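Local coordinates for protein Phospholipase/Carboxylesterase (Dyadobacter fermentans, PDB 4H0C) that probably hydrolyses carboxylic ester bonds, perhaps including palmitoyl thioesters on proteins, as an alpha/beta-hydrolase of the phospholipase/carboxylesterase family, at residues A[21-26]-A[47-52]. Numbering follows the deposited sequence.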
loop_
_atom_site.group_PDB
_atom_site.type_symbol
_atom_site.label_atom_id
_atom_site.label_comp_id
_atom_site.label_asym_id
_atom_site.label_seq_id
_atom_site.Cartn_x
_atom_site.Cartn_y
_atom_site.Cartn_z
ATOM N N ALA A 21 0.236 -8.292 20.032
ATOM C CA ALA A 21 -0.060 -7.031 19.359
ATOM C C ALA A 21 -1.551 -6.711 19.289
ATOM O O ALA A 21 -2.366 -7.586 18.996
ATOM C CB ALA A 21 0.546 -7.037 17.970
ATOM N N LYS A 22 -1.866 -5.449 19.577
ATOM C CA LYS A 22 -3.198 -4.874 19.437
ATOM C C LYS A 22 -3.502 -4.549 17.961
ATOM O O LYS A 22 -4.660 -4.522 17.543
ATOM C CB LYS A 22 -3.287 -3.580 20.265
ATOM C CG LYS A 22 -2.904 -3.738 21.732
ATOM C CD LYS A 22 -3.102 -2.462 22.550
ATOM C CE LYS A 22 -2.013 -1.441 22.251
ATOM N NZ LYS A 22 -0.660 -1.871 22.712
ATOM N N LYS A 23 -2.450 -4.297 17.186
ATOM C CA LYS A 23 -2.577 -3.803 15.816
ATOM C C LYS A 23 -1.483 -4.428 14.960
ATOM O O LYS A 23 -0.494 -4.971 15.493
ATOM C CB LYS A 23 -2.427 -2.265 15.781
ATOM C CG LYS A 23 -3.356 -1.502 16.686
ATOM C CD LYS A 23 -3.039 -0.018 16.692
ATOM C CE LYS A 23 -4.211 0.754 17.295
ATOM N NZ LYS A 23 -3.851 2.195 17.403
ATOM N N ALA A 24 -1.653 -4.351 13.641
ATOM C CA ALA A 24 -0.643 -4.841 12.723
ATOM C C ALA A 24 -0.530 -3.903 11.573
ATOM O O ALA A 24 -1.473 -3.159 11.282
ATOM C CB ALA A 24 -1.001 -6.223 12.209
ATOM N N VAL A 25 0.617 -3.933 10.914
ATOM C CA VAL A 25 0.791 -3.113 9.708
ATOM C C VAL A 25 1.467 -3.954 8.633
ATOM O O VAL A 25 2.449 -4.663 8.920
ATOM C CB VAL A 25 1.585 -1.804 9.963
ATOM C CG1 VAL A 25 3.013 -2.083 10.464
ATOM C CG2 VAL A 25 1.638 -0.975 8.676
ATOM N N VAL A 26 0.894 -3.924 7.431
ATOM C CA VAL A 26 1.456 -4.564 6.259
ATOM C C VAL A 26 2.234 -3.487 5.505
ATOM O O VAL A 26 1.644 -2.498 5.081
ATOM C CB VAL A 26 0.334 -5.141 5.355
ATOM C CG1 VAL A 26 0.954 -5.743 4.104
ATOM C CG2 VAL A 26 -0.506 -6.144 6.124
ATOM N N LEU A 47 4.688 3.305 14.676
ATOM C CA LEU A 47 4.220 1.920 14.482
ATOM C C LEU A 47 4.542 1.050 15.691
ATOM O O LEU A 47 4.553 -0.174 15.604
ATOM C CB LEU A 47 4.867 1.320 13.236
ATOM C CG LEU A 47 4.555 2.083 11.942
ATOM C CD1 LEU A 47 5.424 1.537 10.830
ATOM C CD2 LEU A 47 3.073 1.985 11.589
ATOM N N ASP A 48 4.828 1.682 16.822
ATOM C CA ASP A 48 5.382 0.946 17.958
ATOM C C ASP A 48 4.386 -0.034 18.607
ATOM O O ASP A 48 4.810 -0.932 19.333
ATOM C CB ASP A 48 5.976 1.909 18.982
ATOM C CG ASP A 48 4.921 2.704 19.681
ATOM O OD1 ASP A 48 4.343 3.600 19.031
ATOM O OD2 ASP A 48 4.669 2.428 20.877
ATOM N N GLU A 49 3.082 0.118 18.324
ATOM C CA GLU A 49 2.070 -0.838 18.823
ATOM C C GLU A 49 1.712 -1.930 17.800
ATOM O O GLU A 49 0.885 -2.827 18.082
ATOM C CB GLU A 49 0.814 -0.114 19.303
ATOM C CG GLU A 49 1.065 0.688 20.568
ATOM C CD GLU A 49 -0.083 1.598 20.938
ATOM O OE1 GLU A 49 -0.436 2.478 20.113
ATOM O OE2 GLU A 49 -0.626 1.437 22.055
HETATM N N MSE A 50 2.379 -1.901 16.646
HETATM C CA MSE A 50 2.039 -2.840 15.571
HETATM C C MSE A 50 2.983 -4.033 15.469
HETATM O O MSE A 50 4.218 -3.906 15.635
HETATM C CB MSE A 50 2.032 -2.172 14.198
HETATM C CG MSE A 50 0.778 -1.310 13.875
HETATM SE SE MSE A 50 0.758 0.267 15.002
HETATM C CE MSE A 50 -0.493 1.275 13.916
ATOM N N ALA A 51 2.378 -5.184 15.174
ATOM C CA ALA A 51 3.108 -6.311 14.605
ATOM C C ALA A 51 3.350 -5.911 13.153
ATOM O O ALA A 51 2.410 -5.570 12.445
ATOM C CB ALA A 51 2.292 -7.594 14.702
ATOM N N ILE A 52 4.602 -5.945 12.714
ATOM C CA ILE A 52 4.962 -5.489 11.357
ATOM C C ILE A 52 5.198 -6.693 10.461
ATOM O O ILE A 52 6.002 -7.571 10.802
ATOM C CB ILE A 52 6.221 -4.591 11.390
ATOM C CG1 ILE A 52 5.961 -3.317 12.216
ATOM C CG2 ILE A 52 6.755 -4.320 9.981
ATOM C CD1 ILE A 52 7.238 -2.597 12.620
HETATM O O HOH W 1 0.311 -3.627 20.625
#
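Ala-51 joins the two parallel strands through both of its backbone polar groups: its N donates to Lys-23 O (2.9 Å), and its O accepts from Val-25 N (2.9 Å), nearly in line with the carbonyl. Its CB, small enough for close approach, meets Ala-21 CB at 3.7 Å. On the other face, Val-25 CG1, placed between backbone N and carbonyl carbon (chi1 61°), lies beside Ile-52 CG1 at 3.6 Å, branched apolar chains suited to this buried face, and also touches Met-50 CB. Met-50, a selenomethionine, bends at chi2 (68°), carrying SE and CE slantwise over the aliphatic part of Lys-23. Just before the strands begin, long charged chains suit the more exposed edge: in the conformer modelled here, Lys-22 curls back and its NZ makes a salt bridge to Glu-49 OE2 (3.4 Å) and donates to a water. That water also accepts from Lys-22 N and donates to Glu-49 O (2.7 Å). Replacing Glu-49 by an alanine removes the carboxylate and would probably leave Lys-22 NZ without its charged mate. The type I turn Leu-47 to Met-50 leads into strand 50-55, which forms a beta-alpha-beta unit with strand 23-28 and helix 35-39. Strand 102-107 flanks strand 23-28, while Ile-92 of helix 77-94 packs on Ala-24.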